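Extracellular solute-binding protein (Bordetella parapertussis, PDB 3PU5) probably captures a small solute outside the cytoplasmic membrane, perhaps a polyamine, and hands it to a membrane transporter. Local coordinates at residues N148-N153 / A314-W319; K143-N148 / E182-H187; A116-K121 / K225-W230. One frame throughout, in Å; residues are numbered along the deposited sequence.

Interaction 1 (N148-N153 / A314-W319); sequences NNLSSN and ALLDLW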
# COMPACT_ATOMS: atom_id res chain seq x y z
N ASN A 148 -1.55 14.32 4.99
CA ASN A 148 -1.13 14.02 3.62
C ASN A 148 -1.55 15.11 2.62
O ASN A 148 -2.73 15.45 2.54
CB ASN A 148 -1.74 12.70 3.12
CG ASN A 148 -1.66 11.57 4.14
OD1 ASN A 148 -1.24 10.45 3.81
ND2 ASN A 148 -2.11 11.83 5.37
N ASN A 149 -0.60 15.63 1.84
CA ASN A 149 -0.98 16.52 0.75
C ASN A 149 -1.66 15.74 -0.36
O ASN A 149 -1.08 14.80 -0.89
CB ASN A 149 0.23 17.26 0.18
CG ASN A 149 -0.17 18.30 -0.86
OD1 ASN A 149 0.41 18.38 -1.93
ND2 ASN A 149 -1.19 19.08 -0.54
N LEU A 150 -2.89 16.13 -0.73
CA LEU A 150 -3.64 15.40 -1.76
C LEU A 150 -2.86 15.24 -3.08
O LEU A 150 -2.82 14.16 -3.65
CB LEU A 150 -5.02 16.03 -2.01
CG LEU A 150 -5.89 15.20 -2.96
CD1 LEU A 150 -5.94 13.76 -2.48
CD2 LEU A 150 -7.30 15.76 -3.12
N SER A 151 -2.23 16.32 -3.53
CA SER A 151 -1.54 16.32 -4.82
C SER A 151 -0.20 15.58 -4.86
O SER A 151 0.46 15.59 -5.89
CB SER A 151 -1.29 17.76 -5.28
OG SER A 151 -2.51 18.48 -5.30
N SER A 152 0.21 14.96 -3.76
CA SER A 152 1.57 14.45 -3.70
C SER A 152 1.73 12.94 -3.84
O SER A 152 2.83 12.40 -3.68
CB SER A 152 2.25 14.95 -2.42
OG SER A 152 2.41 16.36 -2.46
N ASN A 153 0.64 12.25 -4.15
CA ASN A 153 0.67 10.79 -4.26
C ASN A 153 1.27 10.13 -3.02
O ASN A 153 2.15 9.25 -3.11
CB ASN A 153 1.43 10.34 -5.53
CG ASN A 153 1.32 8.84 -5.76
OD1 ASN A 153 0.22 8.29 -5.94
ND2 ASN A 153 2.47 8.15 -5.75
N ALA A 314 -12.74 15.56 -9.13
CA ALA A 314 -13.66 16.27 -8.26
C ALA A 314 -13.08 16.50 -6.87
O ALA A 314 -13.23 17.58 -6.30
CB ALA A 314 -14.98 15.53 -8.17
N LEU A 315 -12.43 15.48 -6.32
CA LEU A 315 -11.81 15.60 -5.00
C LEU A 315 -10.78 16.73 -4.98
O LEU A 315 -10.76 17.55 -4.06
CB LEU A 315 -11.15 14.27 -4.60
CG LEU A 315 -10.57 14.15 -3.18
CD1 LEU A 315 -11.61 14.49 -2.11
CD2 LEU A 315 -9.98 12.75 -2.96
N LEU A 316 -9.92 16.77 -5.99
CA LEU A 316 -8.91 17.82 -6.13
C LEU A 316 -9.55 19.20 -6.20
O LEU A 316 -9.08 20.15 -5.57
CB LEU A 316 -8.08 17.58 -7.39
CG LEU A 316 -7.18 16.35 -7.37
CD1 LEU A 316 -6.78 15.96 -8.78
CD2 LEU A 316 -5.96 16.61 -6.51
N ASP A 317 -10.62 19.31 -6.99
CA ASP A 317 -11.38 20.55 -7.12
C ASP A 317 -11.88 21.04 -5.76
O ASP A 317 -11.65 22.19 -5.38
CB ASP A 317 -12.58 20.35 -8.06
CG ASP A 317 -12.18 20.33 -9.53
OD1 ASP A 317 -11.03 20.72 -9.85
OD2 ASP A 317 -13.02 19.94 -10.37
N LEU A 318 -12.56 20.16 -5.02
CA LEU A 318 -13.06 20.48 -3.68
C LEU A 318 -11.92 20.88 -2.75
O LEU A 318 -12.04 21.83 -1.97
CB LEU A 318 -13.80 19.30 -3.08
CG LEU A 318 -15.27 19.12 -3.46
CD1 LEU A 318 -15.87 18.02 -2.60
CD2 LEU A 318 -16.04 20.43 -3.26
N TRP A 319 -10.81 20.14 -2.84
CA TRP A 319 -9.62 20.44 -2.06
C TRP A 319 -9.16 21.87 -2.37
O TRP A 319 -9.04 22.69 -1.47
CB TRP A 319 -8.51 19.42 -2.37
CG TRP A 319 -7.19 19.63 -1.66
CD1 TRP A 319 -6.24 20.56 -1.96
CD2 TRP A 319 -6.66 18.85 -0.57
NE1 TRP A 319 -5.16 20.43 -1.12
CE2 TRP A 319 -5.40 19.39 -0.26
CE3 TRP A 319 -7.14 17.78 0.18
CZ2 TRP A 319 -4.60 18.87 0.77
CZ3 TRP A 319 -6.35 17.26 1.20
CH2 TRP A 319 -5.09 17.81 1.48

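Interaction 2 (K143-N148 / E182-H187); sequences KQVFFN and ERMKPH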
# COMPACT_ATOMS: atom_id res chain seq x y z
N LYS A 143 -1.51 23.50 17.19
CA LYS A 143 -1.33 23.52 15.74
C LYS A 143 -0.17 22.61 15.35
O LYS A 143 0.71 22.99 14.58
CB LYS A 143 -1.10 24.96 15.25
CG LYS A 143 -1.34 25.14 13.75
CD LYS A 143 -1.17 26.60 13.34
CE LYS A 143 -0.90 26.71 11.86
NZ LYS A 143 -2.10 26.44 11.03
N GLN A 144 -0.18 21.39 15.87
CA GLN A 144 0.95 20.48 15.69
C GLN A 144 0.55 19.21 14.95
O GLN A 144 1.22 18.18 15.05
CB GLN A 144 1.56 20.17 17.05
CG GLN A 144 2.07 21.45 17.73
CD GLN A 144 2.33 21.27 19.21
OE1 GLN A 144 2.92 20.28 19.64
NE2 GLN A 144 1.93 22.26 20.01
N VAL A 145 -0.52 19.32 14.18
CA VAL A 145 -1.01 18.22 13.37
C VAL A 145 -0.49 18.36 11.94
O VAL A 145 -0.41 19.48 11.42
CB VAL A 145 -2.55 18.17 13.42
CG1 VAL A 145 -3.07 16.99 12.62
CG2 VAL A 145 -3.02 18.11 14.88
N PHE A 146 -0.09 17.25 11.33
CA PHE A 146 0.28 17.23 9.91
C PHE A 146 -0.68 16.31 9.16
O PHE A 146 -1.36 15.51 9.79
CB PHE A 146 1.76 16.84 9.70
CG PHE A 146 2.15 15.52 10.34
CD1 PHE A 146 1.89 14.31 9.70
CD2 PHE A 146 2.79 15.50 11.58
CE1 PHE A 146 2.25 13.10 10.30
CE2 PHE A 146 3.15 14.29 12.18
CZ PHE A 146 2.88 13.09 11.54
N PHE A 147 -0.75 16.42 7.83
CA PHE A 147 -1.69 15.62 7.05
C PHE A 147 -1.19 15.43 5.62
O PHE A 147 -0.48 16.28 5.10
CB PHE A 147 -3.08 16.29 7.03
CG PHE A 147 -4.18 15.40 6.51
CD1 PHE A 147 -4.46 15.36 5.15
CD2 PHE A 147 -4.91 14.59 7.38
CE1 PHE A 147 -5.46 14.52 4.66
CE2 PHE A 147 -5.91 13.75 6.90
CZ PHE A 147 -6.19 13.72 5.54
N ASN A 148 -1.55 14.32 4.99
CA ASN A 148 -1.13 14.02 3.62
C ASN A 148 -1.55 15.11 2.62
O ASN A 148 -2.73 15.45 2.54
CB ASN A 148 -1.74 12.70 3.12
CG ASN A 148 -1.66 11.57 4.14
OD1 ASN A 148 -1.24 10.45 3.81
ND2 ASN A 148 -2.11 11.83 5.37
N GLU A 182 -11.62 20.12 6.47
CA GLU A 182 -11.81 21.56 6.59
C GLU A 182 -11.96 21.96 8.05
O GLU A 182 -11.51 23.02 8.46
CB GLU A 182 -13.02 22.01 5.77
CG GLU A 182 -13.18 23.51 5.72
CD GLU A 182 -14.21 23.95 4.69
OE1 GLU A 182 -15.11 23.15 4.36
OE2 GLU A 182 -14.12 25.10 4.22
N ARG A 183 -12.59 21.09 8.84
CA ARG A 183 -12.71 21.29 10.29
C ARG A 183 -11.34 21.25 10.98
O ARG A 183 -11.10 21.94 11.98
CB ARG A 183 -13.62 20.21 10.90
CG ARG A 183 -15.10 20.30 10.49
CD ARG A 183 -15.88 19.07 10.96
NE ARG A 183 -15.90 19.00 12.41
CZ ARG A 183 -15.81 17.88 13.11
NH1 ARG A 183 -15.68 16.70 12.50
NH2 ARG A 183 -15.83 17.94 14.44
N MSE A 184 -10.44 20.45 10.43
CA MSE A 184 -9.12 20.26 11.05
C MSE A 184 -8.12 21.29 10.57
O MSE A 184 -7.10 21.53 11.23
CB MSE A 184 -8.58 18.86 10.73
CG MSE A 184 -9.49 17.72 11.16
SE MSE A 184 -8.87 16.04 10.36
CE MSE A 184 -7.07 16.00 11.10
N LYS A 185 -8.41 21.90 9.43
CA LYS A 185 -7.45 22.77 8.73
C LYS A 185 -6.70 23.81 9.59
O LYS A 185 -5.51 24.02 9.41
CB LYS A 185 -8.11 23.45 7.52
CG LYS A 185 -7.12 24.20 6.64
CD LYS A 185 -7.75 24.76 5.37
CE LYS A 185 -8.78 25.83 5.68
NZ LYS A 185 -9.35 26.41 4.42
N PRO A 186 -7.41 24.47 10.54
CA PRO A 186 -6.74 25.48 11.37
C PRO A 186 -5.59 24.94 12.20
O PRO A 186 -4.71 25.72 12.59
CB PRO A 186 -7.86 25.95 12.31
CG PRO A 186 -9.13 25.66 11.57
CD PRO A 186 -8.85 24.40 10.79
N HIS A 187 -5.61 23.64 12.47
CA HIS A 187 -4.67 23.02 13.39
C HIS A 187 -3.58 22.26 12.68
O HIS A 187 -2.72 21.68 13.31
CB HIS A 187 -5.43 22.10 14.32
CG HIS A 187 -6.66 22.73 14.88
ND1 HIS A 187 -7.92 22.48 14.37
CD2 HIS A 187 -6.82 23.67 15.84
CE1 HIS A 187 -8.81 23.21 15.02
NE2 HIS A 187 -8.17 23.93 15.92

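Interaction 3 (A116-K121 / K225-W230); sequences AYRPDK and KGMVKW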
# COMPACT_ATOMS: atom_id res chain seq x y z
N ALA A 116 0.28 8.22 13.46
CA ALA A 116 1.58 8.26 14.12
C ALA A 116 1.68 9.46 15.06
O ALA A 116 1.18 10.54 14.74
CB ALA A 116 2.71 8.28 13.08
N TYR A 117 2.33 9.28 16.21
CA TYR A 117 2.36 10.34 17.21
C TYR A 117 3.58 10.26 18.15
O TYR A 117 4.30 9.26 18.18
CB TYR A 117 1.06 10.34 18.03
CG TYR A 117 0.98 9.21 19.04
CD1 TYR A 117 0.55 7.94 18.66
CD2 TYR A 117 1.34 9.41 20.36
CE1 TYR A 117 0.49 6.89 19.59
CE2 TYR A 117 1.30 8.38 21.29
CZ TYR A 117 0.87 7.13 20.90
OH TYR A 117 0.82 6.13 21.84
N ARG A 118 3.80 11.34 18.90
CA ARG A 118 4.83 11.39 19.94
C ARG A 118 4.19 11.20 21.30
O ARG A 118 3.41 12.04 21.75
CB ARG A 118 5.52 12.75 19.91
CG ARG A 118 6.56 12.92 18.82
CD ARG A 118 7.28 14.25 18.99
NE ARG A 118 8.13 14.26 20.18
CZ ARG A 118 9.46 14.31 20.15
NH1 ARG A 118 10.16 14.32 21.28
NH2 ARG A 118 10.09 14.36 18.98
N PRO A 119 4.49 10.08 21.98
CA PRO A 119 3.89 9.86 23.30
C PRO A 119 4.18 10.99 24.28
O PRO A 119 3.39 11.23 25.19
CB PRO A 119 4.55 8.56 23.78
CG PRO A 119 4.92 7.83 22.49
CD PRO A 119 5.29 8.92 21.52
N ASP A 120 5.30 11.69 24.10
CA ASP A 120 5.65 12.76 25.04
C ASP A 120 4.83 14.03 24.82
O ASP A 120 4.89 14.97 25.61
CB ASP A 120 7.16 13.04 25.05
CG ASP A 120 7.64 13.81 23.82
OD1 ASP A 120 8.84 14.16 23.80
OD2 ASP A 120 6.83 14.06 22.90
N LYS A 121 4.05 14.03 23.75
CA LYS A 121 3.16 15.15 23.48
C LYS A 121 1.72 14.74 23.70
O LYS A 121 0.86 15.56 24.06
CB LYS A 121 3.37 15.65 22.05
CG LYS A 121 4.47 16.71 21.95
CD LYS A 121 3.86 18.10 21.86
CE LYS A 121 4.63 19.14 22.68
NZ LYS A 121 4.15 19.20 24.10
N LYS A 225 13.99 4.05 20.35
CA LYS A 225 13.59 3.52 21.64
C LYS A 225 12.25 4.09 22.13
O LYS A 225 12.11 4.45 23.31
CB LYS A 225 14.71 3.68 22.67
CG LYS A 225 15.89 2.72 22.41
CD LYS A 225 17.03 2.87 23.42
CE LYS A 225 16.60 2.50 24.85
NZ LYS A 225 16.27 1.05 25.02
N GLY A 226 11.28 4.17 21.22
CA GLY A 226 9.90 4.48 21.57
C GLY A 226 9.47 5.93 21.47
O GLY A 226 8.38 6.28 21.93
N MSE A 227 10.28 6.79 20.87
CA MSE A 227 9.96 8.22 20.83
C MSE A 227 8.73 8.51 19.95
O MSE A 227 8.02 9.50 20.15
CB MSE A 227 11.17 9.01 20.34
CG MSE A 227 11.22 10.46 20.77
SE MSE A 227 12.59 11.42 19.75
CE MSE A 227 14.07 10.21 19.95
N VAL A 228 8.51 7.64 18.97
CA VAL A 228 7.30 7.72 18.15
C VAL A 228 6.57 6.39 18.19
O VAL A 228 7.19 5.35 18.40
CB VAL A 228 7.62 8.09 16.69
CG1 VAL A 228 8.27 9.45 16.61
CG2 VAL A 228 8.50 7.02 16.06
N LYS A 229 5.25 6.43 18.03
CA LYS A 229 4.46 5.22 18.02
C LYS A 229 3.38 5.32 16.95
O LYS A 229 3.08 6.42 16.46
CB LYS A 229 3.84 4.96 19.40
CG LYS A 229 4.81 4.39 20.41
CD LYS A 229 4.08 3.70 21.55
CE LYS A 229 5.04 2.97 22.48
NZ LYS A 229 6.04 3.89 23.08
N TRP A 230 2.82 4.17 16.60
CA TRP A 230 1.83 4.07 15.53
C TRP A 230 0.54 3.50 16.10
O TRP A 230 0.58 2.57 16.91
CB TRP A 230 2.34 3.15 14.43
CG TRP A 230 1.47 3.10 13.19
CD1 TRP A 230 1.43 4.02 12.19
CD2 TRP A 230 0.54 2.07 12.83
NE1 TRP A 230 0.54 3.63 11.22
CE2 TRP A 230 -0.02 2.43 11.59
CE3 TRP A 230 0.13 0.87 13.44
CZ2 TRP A 230 -0.98 1.64 10.94
CZ3 TRP A 230 -0.82 0.09 12.79
CH2 TRP A 230 -1.37 0.48 11.55
O HOH W 1 7.76 11.01 22.41

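Interaction 1 (N148-N153 / A314-W319)
Leu150 lays its CB over one face of the Trp319 indole, 3.5 Å from the centroid of the six-membered ring and only 11° off the ring normal, a CH-pi contact. Its CG is turned anti to the backbone N (chi1 -174°), which carries the isobutyl end past the ring and on toward the helix. There CD2 reaches two leucines one turn before Trp319 on the helix: Leu150 CD2 lies 3.6 Å from Leu315 CG and 3.7 Å from Leu316 CD2, crossing both side chains at a slant. The two segments are the loop that follows strand 145-148 and the helix 305-322, so the contact fastens the C-terminal helix of this periplasmic-binding-protein fold to the end of a strand in one of its lobes. The far end of the indole comes up to the loop backbone, with Trp319 CH2 3.5 Å from Asn148 O. The Asn149 side chain crosses the indole at about a right angle, its amide plane 66° from the ring plane, and puts ND2 3.7 Å from Trp319 CZ2. Ala157 of helix 156-167 touches both Leu150 and Leu315, while Phe191 meets the Trp319 ring edge-to-face.

Interaction 2 (K143-N148 / E182-H187)
Lys143 NZ donates to two main-chain carbonyls, Pro186 O and Ile188 O. The bond from Lys143 NZ to Pro186 O is 3.1 Å long; the ammonium stands well above the carbonyl plane, 54° out of it, and meets the C=O at an angle of 126°. The lysine chain runs extended to CE and bends only at its last torsion (chi4 73°), with Lys143 CG 3.6 Å and CD 3.7 Å from the same Pro186 O, so the aliphatic part passes alongside the carbonyl before the tip turns to it. One residue on, His187 O receives a weak hydrogen bond from Val145 N at 3.3 Å and a CA-H...O contact from Lys143 CA at 3.4 Å. These bonds join the start of strand 145-148 to the 3-10 turn of 185-187, which follows helix 174-184 and leads into strand 188-192. The two strands pair in parallel, with a backbone hydrogen bond between Val145 and Phe189, and helices 156-167 and 174-184 lie in the connection between them, a beta-alpha-beta crossover in one lobe of the binding-protein fold. Inside the turn the chain folds back on itself: His187 N bonds to Met184 O at 2.9 Å, and His187 ND1 makes a weak bond to that oxygen. Pro186 CB covers one face of the His187 imidazole, 3.9 Å above the plane and over its centre. Deeper in, Val145 CG1 approaches the methyl CE of selenomethionine Met184 loosely, and Phe132 of helix 129-138 touches both side chains.

Interaction 3 (A116-K121 / K225-W230)
Chi1 of 75° sets the Tyr117 ring between its own backbone N and carbonyl carbon, bringing its CE1 to 3.9 Å from Lys229 CB, while the Lys229 chain leaves with CG beside its backbone N (chi1 -78°) and slants across the phenol. Farther out Lys229 crosses Pro119 at about a right angle, Lys229 CG to Pro119 CG 4.0 Å. The backbones of Tyr117 and Lys229 form an antiparallel hydrogen-bonded pair, with Tyr117 N to Lys229 O and Lys229 N to Tyr117 O both at 3.0 Å. Next to it Ala116 and Trp230 make a non-hydrogen-bonded pair, their side chains on the other face of the sheet. This is the end of strand 111-117 against strand 229-231, part of the antiparallel sheet of the binding-protein fold; Ala116 also bonds through its backbone to Gly210. Beyond the pairing a water also bridges the two segments, donating to Met227 O at 2.7 Å and accepting from Asp120 N. Arg118 and selenomethionine Met227 run side by side, with Met227 CG above one face of the guanidinium. A side-on salt bridge fixes the rotation of that group: Arg118 NE reaches Asp120 OD2 at 3.0 Å and Arg118 NH1 reaches Asp120 OD1 at 2.8 Å, both nearly straight and in the guanidinium plane. Its remaining nitrogen NH2 donates to Leu202 O.

Along the chain the segments come in the order 116-121, 143-148, 148-153, 182-187, 225-230 and 314-319, so interaction 2 falls between the two arms of interaction 3, and interaction 1 crosses both. Interactions 1 and 2 share Asn148, at the end of strand 145-148, and their centres are 15 Å apart: one lies past the end of that strand, the other near its start. Interaction 3, centred 18 Å from interaction 2, belongs to the antiparallel sheet; the two touch where Gln144 OE1 packs on Lys121 CD. Interactions 1 and 2 thus join the parallel pair of strands to the last helix and to the turn before strand 188-192, while interaction 3 lies at the neighbouring end of the antiparallel sheet.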